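Local atomic coordinates of CDP-glucose 4,6-dehydratase (Salmonella enterica subsp. enterica serovar Typhi, PDB entry 1WVG), a protein that catalyses the NAD-dependent conversion of CDP-D-glucose to CDP-4-dehydro-6-deoxy-D-glucose and water, an early step toward dideoxysugars of the lipopolysaccharide O-antigen. Residues 12-17 with 34-39; 82-87 with 125-130. All coordinates share one frame; numbering follows the deposited sequence.

Interaction 1. Residues 12-17 with 34-39; sequences VFVTGH and AIVKGY. With APR (adenosine-5-diphosphoribose), chain C.
Phe13 and Lys37 rise side by side from neighbouring parallel strands and point the same way, with CD1 of the Phe13 ring 4.1 Å from CG of Lys37. Both first torsions carry CG anti to N (chi1 -171° and 171°), and the lysine then runs fully extended beside the phenyl group to a salt bridge with Glu78. At the far rim of the same ring, CZ of Phe13 meets CB of Tyr39 at 3.7 Å, while the tyrosine hydroxyl reaches on to the carbonyl of Asp65. On the face turned to helix 20-31, where Val12 and Val36 pack on Leu29, small side chains meet: CG2 of Val14 lies 3.8 Å from CG1 of Val36, and CG2 of Val12 touches CB of Ala34 at 3.9 Å. These strands, with that helix between them, form the first beta-alpha-beta unit of the Rossmann fold. Beyond the last strand pair, N of Gly16 donates to O of Tyr39 at 2.7 Å as the chain turns into the dinucleotide-binding loop. Here C of Gly16 comes within 3.1 Å of O3' of the adenosine ribose of the bound ADP-ribose. NE2 of His17, the next residue, is hydrogen-bonded to Ser61.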
loop_
_atom_site.group_PDB
_atom_site.type_symbol
_atom_site.label_atom_id
_atom_site.label_comp_id
_atom_site.label_asym_id
_atom_site.label_seq_id
_atom_site.Cartn_x
_atom_site.Cartn_y
_atom_site.Cartn_z
ATOM N N VAL A 12 39.576 -4.436 -8.513
ATOM C CA VAL A 12 38.300 -4.797 -7.916
ATOM C C VAL A 12 38.483 -5.396 -6.562
ATOM O O VAL A 12 39.193 -6.381 -6.443
ATOM C CB VAL A 12 37.574 -5.846 -8.776
ATOM C CG1 VAL A 12 36.160 -6.137 -8.267
ATOM C CG2 VAL A 12 37.559 -5.468 -10.248
ATOM N N PHE A 13 37.844 -4.790 -5.577
ATOM C CA PHE A 13 37.896 -5.262 -4.220
ATOM C C PHE A 13 36.590 -6.010 -3.921
ATOM O O PHE A 13 35.484 -5.479 -4.106
ATOM C CB PHE A 13 38.100 -4.046 -3.294
ATOM C CG PHE A 13 38.397 -4.365 -1.864
ATOM C CD1 PHE A 13 39.704 -4.330 -1.384
ATOM C CD2 PHE A 13 37.377 -4.629 -0.950
ATOM C CE1 PHE A 13 39.964 -4.614 -0.043
ATOM C CE2 PHE A 13 37.621 -4.907 0.397
ATOM C CZ PHE A 13 38.935 -4.896 0.859
ATOM N N VAL A 14 36.724 -7.256 -3.470
ATOM C CA VAL A 14 35.589 -8.106 -3.175
ATOM C C VAL A 14 35.626 -8.630 -1.742
ATOM O O VAL A 14 36.548 -9.352 -1.321
ATOM C CB VAL A 14 35.566 -9.289 -4.160
ATOM C CG1 VAL A 14 34.406 -10.253 -3.871
ATOM C CG2 VAL A 14 35.547 -8.842 -5.609
ATOM N N THR A 15 34.607 -8.274 -0.967
ATOM C CA THR A 15 34.559 -8.779 0.385
ATOM C C THR A 15 33.878 -10.134 0.289
ATOM O O THR A 15 33.087 -10.316 -0.630
ATOM C CB THR A 15 33.850 -7.834 1.391
ATOM O OG1 THR A 15 32.433 -7.855 1.244
ATOM C CG2 THR A 15 34.414 -6.409 1.350
ATOM N N GLY A 16 34.187 -11.087 1.181
ATOM C CA GLY A 16 33.566 -12.412 1.103
ATOM C C GLY A 16 33.902 -13.196 -0.173
ATOM O O GLY A 16 33.077 -13.962 -0.725
ATOM N N HIS A 17 35.151 -13.065 -0.640
ATOM C CA HIS A 17 35.609 -13.748 -1.872
ATOM C C HIS A 17 35.876 -15.229 -1.659
ATOM O O HIS A 17 35.960 -16.017 -2.613
ATOM C CB HIS A 17 36.879 -13.058 -2.438
ATOM C CG HIS A 17 38.002 -13.204 -1.468
ATOM N ND1 HIS A 17 37.926 -12.676 -0.182
ATOM C CD2 HIS A 17 39.195 -13.873 -1.583
ATOM C CE1 HIS A 17 39.054 -13.004 0.442
ATOM N NE2 HIS A 17 39.842 -13.721 -0.372
ATOM N N ALA A 34 40.518 -8.660 -14.810
ATOM C CA ALA A 34 40.471 -7.784 -13.638
ATOM C C ALA A 34 41.490 -8.085 -12.535
ATOM O O ALA A 34 41.930 -9.240 -12.333
ATOM C CB ALA A 34 39.065 -7.824 -13.037
ATOM N N ILE A 35 41.833 -7.035 -11.776
ATOM C CA ILE A 35 42.731 -7.186 -10.639
ATOM C C ILE A 35 41.928 -7.185 -9.340
ATOM O O ILE A 35 41.524 -6.141 -8.822
ATOM C CB ILE A 35 43.853 -6.169 -10.593
ATOM C CG1 ILE A 35 44.665 -6.148 -11.893
ATOM C CG2 ILE A 35 44.757 -6.514 -9.424
ATOM C CD1 ILE A 35 45.544 -4.906 -11.936
ATOM N N VAL A 36 41.702 -8.390 -8.821
ATOM C CA VAL A 36 40.900 -8.612 -7.631
ATOM C C VAL A 36 41.651 -8.844 -6.341
ATOM O O VAL A 36 42.619 -9.609 -6.309
ATOM C CB VAL A 36 40.020 -9.825 -7.870
ATOM C CG1 VAL A 36 38.975 -10.013 -6.756
ATOM C CG2 VAL A 36 39.383 -9.733 -9.253
ATOM N N LYS A 37 41.155 -8.180 -5.287
ATOM C CA LYS A 37 41.674 -8.282 -3.928
ATOM C C LYS A 37 40.479 -8.706 -3.090
ATOM O O LYS A 37 39.456 -8.058 -3.125
ATOM C CB LYS A 37 42.357 -7.019 -3.429
ATOM C CG LYS A 37 42.706 -7.052 -1.942
ATOM C CD LYS A 37 43.643 -5.916 -1.492
ATOM C CE LYS A 37 43.986 -6.001 -0.001
ATOM N NZ LYS A 37 44.782 -4.892 0.554
ATOM N N GLY A 38 40.565 -9.825 -2.398
ATOM C CA GLY A 38 39.453 -10.297 -1.608
ATOM C C GLY A 38 39.704 -10.008 -0.143
ATOM O O GLY A 38 40.839 -9.846 0.291
ATOM N N TYR A 39 38.641 -9.962 0.636
ATOM C CA TYR A 39 38.755 -9.722 2.062
ATOM C C TYR A 39 37.613 -10.474 2.675
ATOM O O TYR A 39 36.458 -10.154 2.417
ATOM C CB TYR A 39 38.700 -8.211 2.412
ATOM C CG TYR A 39 38.762 -7.833 3.897
ATOM C CD1 TYR A 39 39.817 -7.068 4.408
ATOM C CD2 TYR A 39 37.740 -8.160 4.793
ATOM C CE1 TYR A 39 39.870 -6.682 5.752
ATOM C CE2 TYR A 39 37.756 -7.751 6.133
ATOM C CZ TYR A 39 38.842 -7.028 6.630
ATOM O OH TYR A 39 38.881 -6.629 7.956
HETATM N N1 APR C . 34.278 -10.986 7.896
HETATM C C2 APR C . 34.661 -11.229 6.620
HETATM N N3 APR C . 34.185 -12.097 5.780
HETATM C C4 APR C . 33.155 -12.792 6.308
HETATM C C5 APR C . 32.627 -12.663 7.554
HETATM C C6 APR C . 33.243 -11.703 8.413
HETATM N N6 APR C . 32.871 -11.381 9.664
HETATM N N7 APR C . 31.560 -13.535 7.726
HETATM C C8 APR C . 31.479 -14.188 6.577
HETATM N N9 APR C . 32.421 -13.774 5.687
HETATM C "C1'" APR C . 32.680 -14.242 4.337
HETATM C "C2'" APR C . 33.087 -15.689 4.333
HETATM O "O2'" APR C . 34.447 -15.819 4.772
HETATM C "C3'" APR C . 32.899 -15.986 2.844
HETATM O "O3'" APR C . 33.923 -15.515 1.955
HETATM O "O4'" APR C . 31.484 -14.241 3.625
HETATM C "C4'" APR C . 31.562 -15.235 2.600
HETATM C "C5'" APR C . 30.328 -16.066 2.788
HETATM O "O5'" APR C . 30.292 -17.032 1.709
HETATM P PA APR C . 29.319 -18.338 1.758
HETATM O O1A APR C . 29.041 -18.815 3.176
HETATM O O2A APR C . 29.788 -19.318 0.658
HETATM O O3A APR C . 27.958 -17.710 1.275
HETATM P PB APR C . 27.544 -17.302 -0.244
HETATM O O1B APR C . 26.497 -18.303 -0.673
HETATM O O2B APR C . 28.756 -17.057 -1.124
HETATM O O5D APR C . 26.954 -15.849 0.031
HETATM C C5D APR C . 27.627 -14.726 -0.561
HETATM O O4D APR C . 25.540 -13.524 -1.154
HETATM O O1D APR C . 23.464 -14.545 -0.808
HETATM C C1D APR C . 24.416 -13.556 -0.322
HETATM O O2D APR C . 24.189 -13.452 2.116
HETATM C C2D APR C . 24.939 -14.009 1.020
HETATM O O3D APR C . 26.088 -11.962 1.438
HETATM C C3D APR C . 26.295 -13.328 1.083
HETATM C C4D APR C . 26.762 -13.506 -0.343
#

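Interaction 2. Residues 82-87 with 125-130. With APR (adenosine-5-diphosphoribose), chain C.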
loop_
_atom_site.group_PDB
_atom_site.type_symbol
_atom_site.label_atom_id
_atom_site.label_comp_id
_atom_site.label_asym_id
_atom_site.label_seq_id
_atom_site.Cartn_x
_atom_site.Cartn_y
_atom_site.Cartn_z
ATOM N N GLU A 82 38.659 0.530 -7.878
ATOM C CA GLU A 82 37.758 1.451 -8.545
ATOM C C GLU A 82 36.343 0.869 -8.439
ATOM O O GLU A 82 35.339 1.543 -8.636
ATOM C CB GLU A 82 38.099 1.548 -10.037
ATOM C CG GLU A 82 39.614 1.736 -10.267
ATOM C CD GLU A 82 40.231 0.844 -11.318
ATOM O OE1 GLU A 82 40.356 -0.356 -11.219
ATOM O OE2 GLU A 82 40.653 1.507 -12.357
ATOM N N ILE A 83 36.294 -0.431 -8.143
ATOM C CA ILE A 83 35.074 -1.218 -8.060
ATOM C C ILE A 83 35.048 -2.081 -6.817
ATOM O O ILE A 83 36.087 -2.542 -6.368
ATOM C CB ILE A 83 34.939 -2.085 -9.292
ATOM C CG1 ILE A 83 34.829 -1.190 -10.529
ATOM C CG2 ILE A 83 33.728 -3.004 -9.139
ATOM C CD1 ILE A 83 34.595 -1.990 -11.830
ATOM N N VAL A 84 33.856 -2.273 -6.247
ATOM C CA VAL A 84 33.712 -3.005 -5.020
ATOM C C VAL A 84 32.489 -3.839 -4.999
ATOM O O VAL A 84 31.426 -3.316 -5.287
ATOM C CB VAL A 84 33.538 -2.055 -3.838
ATOM C CG1 VAL A 84 33.089 -2.849 -2.625
ATOM C CG2 VAL A 84 34.838 -1.349 -3.499
ATOM N N PHE A 85 32.656 -5.087 -4.597
ATOM C CA PHE A 85 31.537 -5.987 -4.452
ATOM C C PHE A 85 31.494 -6.383 -2.993
ATOM O O PHE A 85 32.422 -7.007 -2.508
ATOM C CB PHE A 85 31.678 -7.252 -5.302
ATOM C CG PHE A 85 31.537 -6.969 -6.784
ATOM C CD1 PHE A 85 32.660 -6.745 -7.583
ATOM C CD2 PHE A 85 30.277 -6.939 -7.389
ATOM C CE1 PHE A 85 32.511 -6.500 -8.948
ATOM C CE2 PHE A 85 30.112 -6.672 -8.750
ATOM C CZ PHE A 85 31.246 -6.466 -9.536
ATOM N N HIS A 86 30.459 -5.999 -2.271
ATOM C CA HIS A 86 30.384 -6.361 -0.874
ATOM C C HIS A 86 29.532 -7.604 -0.679
ATOM O O HIS A 86 28.320 -7.485 -0.710
ATOM C CB HIS A 86 29.718 -5.211 -0.091
ATOM C CG HIS A 86 29.501 -5.512 1.361
ATOM N ND1 HIS A 86 30.523 -6.036 2.161
ATOM C CD2 HIS A 86 28.385 -5.370 2.140
ATOM C CE1 HIS A 86 30.023 -6.172 3.392
ATOM N NE2 HIS A 86 28.738 -5.791 3.408
ATOM N N MET A 87 30.160 -8.789 -0.487
ATOM C CA MET A 87 29.468 -10.072 -0.312
ATOM C C MET A 87 29.748 -10.827 0.983
ATOM O O MET A 87 29.241 -11.931 1.156
ATOM C CB MET A 87 29.804 -11.052 -1.431
ATOM C CG MET A 87 29.386 -10.522 -2.787
ATOM S SD MET A 87 29.422 -11.791 -4.092
ATOM C CE MET A 87 31.083 -11.493 -4.738
ATOM N N LYS A 125 34.466 4.112 -7.914
ATOM C CA LYS A 125 33.390 4.493 -8.795
ATOM C C LYS A 125 32.084 3.721 -8.653
ATOM O O LYS A 125 31.013 4.304 -8.820
ATOM C CB LYS A 125 33.856 4.393 -10.244
ATOM C CG LYS A 125 34.522 5.668 -10.732
ATOM C CD LYS A 125 35.738 6.052 -9.889
ATOM C CE LYS A 125 37.009 5.979 -10.678
ATOM N NZ LYS A 125 38.201 5.465 -9.933
ATOM N N ALA A 126 32.165 2.405 -8.430
ATOM C CA ALA A 126 30.971 1.610 -8.381
ATOM C C ALA A 126 31.006 0.716 -7.184
ATOM O O ALA A 126 32.038 0.140 -6.894
ATOM C CB ALA A 126 30.889 0.757 -9.635
ATOM N N VAL A 127 29.893 0.662 -6.481
ATOM C CA VAL A 127 29.748 -0.177 -5.320
ATOM C C VAL A 127 28.499 -1.018 -5.514
ATOM O O VAL A 127 27.399 -0.505 -5.735
ATOM C CB VAL A 127 29.695 0.588 -4.010
ATOM C CG1 VAL A 127 29.637 -0.411 -2.850
ATOM C CG2 VAL A 127 30.898 1.500 -3.856
ATOM N N VAL A 128 28.706 -2.326 -5.475
ATOM C CA VAL A 128 27.644 -3.308 -5.622
ATOM C C VAL A 128 27.438 -4.030 -4.300
ATOM O O VAL A 128 28.205 -4.919 -3.937
ATOM C CB VAL A 128 27.873 -4.301 -6.748
ATOM C CG1 VAL A 128 26.684 -5.246 -6.824
ATOM C CG2 VAL A 128 28.038 -3.545 -8.078
ATOM N N ASN A 129 26.397 -3.626 -3.561
ATOM C CA ASN A 129 26.075 -4.210 -2.267
ATOM C C ASN A 129 25.140 -5.427 -2.402
ATOM O O ASN A 129 23.971 -5.320 -2.728
ATOM C CB ASN A 129 25.559 -3.121 -1.282
ATOM C CG ASN A 129 24.987 -3.663 0.029
ATOM O OD1 ASN A 129 25.595 -4.545 0.619
ATOM N ND2 ASN A 129 23.825 -3.173 0.492
ATOM N N ILE A 130 25.661 -6.613 -2.153
ATOM C CA ILE A 130 24.871 -7.810 -2.232
ATOM C C ILE A 130 24.039 -8.026 -0.980
ATOM O O ILE A 130 24.564 -8.218 0.124
ATOM C CB ILE A 130 25.744 -9.045 -2.402
ATOM C CG1 ILE A 130 26.212 -9.148 -3.852
ATOM C CG2 ILE A 130 24.888 -10.263 -2.028
ATOM C CD1 ILE A 130 27.112 -8.014 -4.259
HETATM N N1 APR C . 34.278 -10.986 7.896
HETATM C C2 APR C . 34.661 -11.229 6.620
HETATM N N3 APR C . 34.185 -12.097 5.780
HETATM C C4 APR C . 33.155 -12.792 6.308
HETATM C C5 APR C . 32.627 -12.663 7.554
HETATM C C6 APR C . 33.243 -11.703 8.413
HETATM N N6 APR C . 32.871 -11.381 9.664
HETATM N N7 APR C . 31.560 -13.535 7.726
HETATM C C8 APR C . 31.479 -14.188 6.577
HETATM N N9 APR C . 32.421 -13.774 5.687
HETATM C "C1'" APR C . 32.680 -14.242 4.337
HETATM C "C2'" APR C . 33.087 -15.689 4.333
HETATM O "O2'" APR C . 34.447 -15.819 4.772
HETATM C "C3'" APR C . 32.899 -15.986 2.844
HETATM O "O3'" APR C . 33.923 -15.515 1.955
HETATM O "O4'" APR C . 31.484 -14.241 3.625
HETATM C "C4'" APR C . 31.562 -15.235 2.600
HETATM C "C5'" APR C . 30.328 -16.066 2.788
HETATM O "O5'" APR C . 30.292 -17.032 1.709
HETATM P PA APR C . 29.319 -18.338 1.758
HETATM O O1A APR C . 29.041 -18.815 3.176
HETATM O O2A APR C . 29.788 -19.318 0.658
HETATM O O3A APR C . 27.958 -17.710 1.275
HETATM P PB APR C . 27.544 -17.302 -0.244
HETATM O O1B APR C . 26.497 -18.303 -0.673
HETATM O O2B APR C . 28.756 -17.057 -1.124
HETATM O O5D APR C . 26.954 -15.849 0.031
HETATM C C5D APR C . 27.627 -14.726 -0.561
HETATM O O4D APR C . 25.540 -13.524 -1.154
HETATM O O1D APR C . 23.464 -14.545 -0.808
HETATM C C1D APR C . 24.416 -13.556 -0.322
HETATM O O2D APR C . 24.189 -13.452 2.116
HETATM C C2D APR C . 24.939 -14.009 1.020
HETATM O O3D APR C . 26.088 -11.962 1.438
HETATM C C3D APR C . 26.295 -13.328 1.083
HETATM C C4D APR C . 26.762 -13.506 -0.343
#
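The side chains of Phe85 and Val128 lie side by side on one face of two adjacent parallel strands, 83-86 and 126-130, of the Rossmann-fold sheet. CD2 of Phe85 reaches CB of Val128 at 3.6 Å, and CE2 of the same ring rests against the valine's CG2. At the ligand end the side chains of Met87 and Ile130 cross, with CG of Met87 3.6 Å from CG1 of Ile130. With chi1 at -78°, Ile130 sets CG1 toward the methionine and leaves CG2 for the ribose distal to the adenosine, whose O4D it meets at 3.4 Å.

The opposite face, apolar at Val84 and Val127 where helix 100-121 packs on it, carries the polar pair His86 and Asn129. These two also run alongside each other, their ring and amide planes 25° apart, and OD1 of Asn129 sits in the imidazole plane, 3.3 Å from CD2 of His86. ND1 of this ring bonds to Thr15 of strand 11-15 and NE2 to Thr111 of helix 100-121, and the amide nitrogen of Asn129 bonds to Ser190.

Backbone bonds form the parallel ladder. N of Val128 approaches O of Val84 at 2.9 Å. At the end away from the ligand O of Glu82 is forked between two amides, N of Lys125 at 2.8 Å and N of Ala126 at 3.3 Å.

Toward the cofactor site, O3D of ADP-ribose gives a weak hydrogen bond to O of Met87. The buried imidazole, held through both nitrogens, has little freedom to rotate, while the Met87-Ile130 end of the sheet offers the ribose both a carbonyl acceptor and an apolar surface.

In the fold
From the N terminus, strand 11-15 leads through helix 20-31 into strand 35-40, and interaction 1 closes this short excursion. The chain then adds strand 60-63 beyond 35-40 and returns through helix 69-79 to strand 83-86, on the other flank of 11-15. From there a longer, largely helical passage, including helix 100-121, leads to strand 126-130, where interaction 2 closes. The contacts thus follow in series, neither nested nor crossed. Both belong to one continuous sheet, joined by backbone bonds from Phe13 to Ile83 and Phe85. At the C-terminal ends of the strands, Gly16 comes near the adenosine ribose and Met87 and Ile130 near the other ribose of one ADP-ribose.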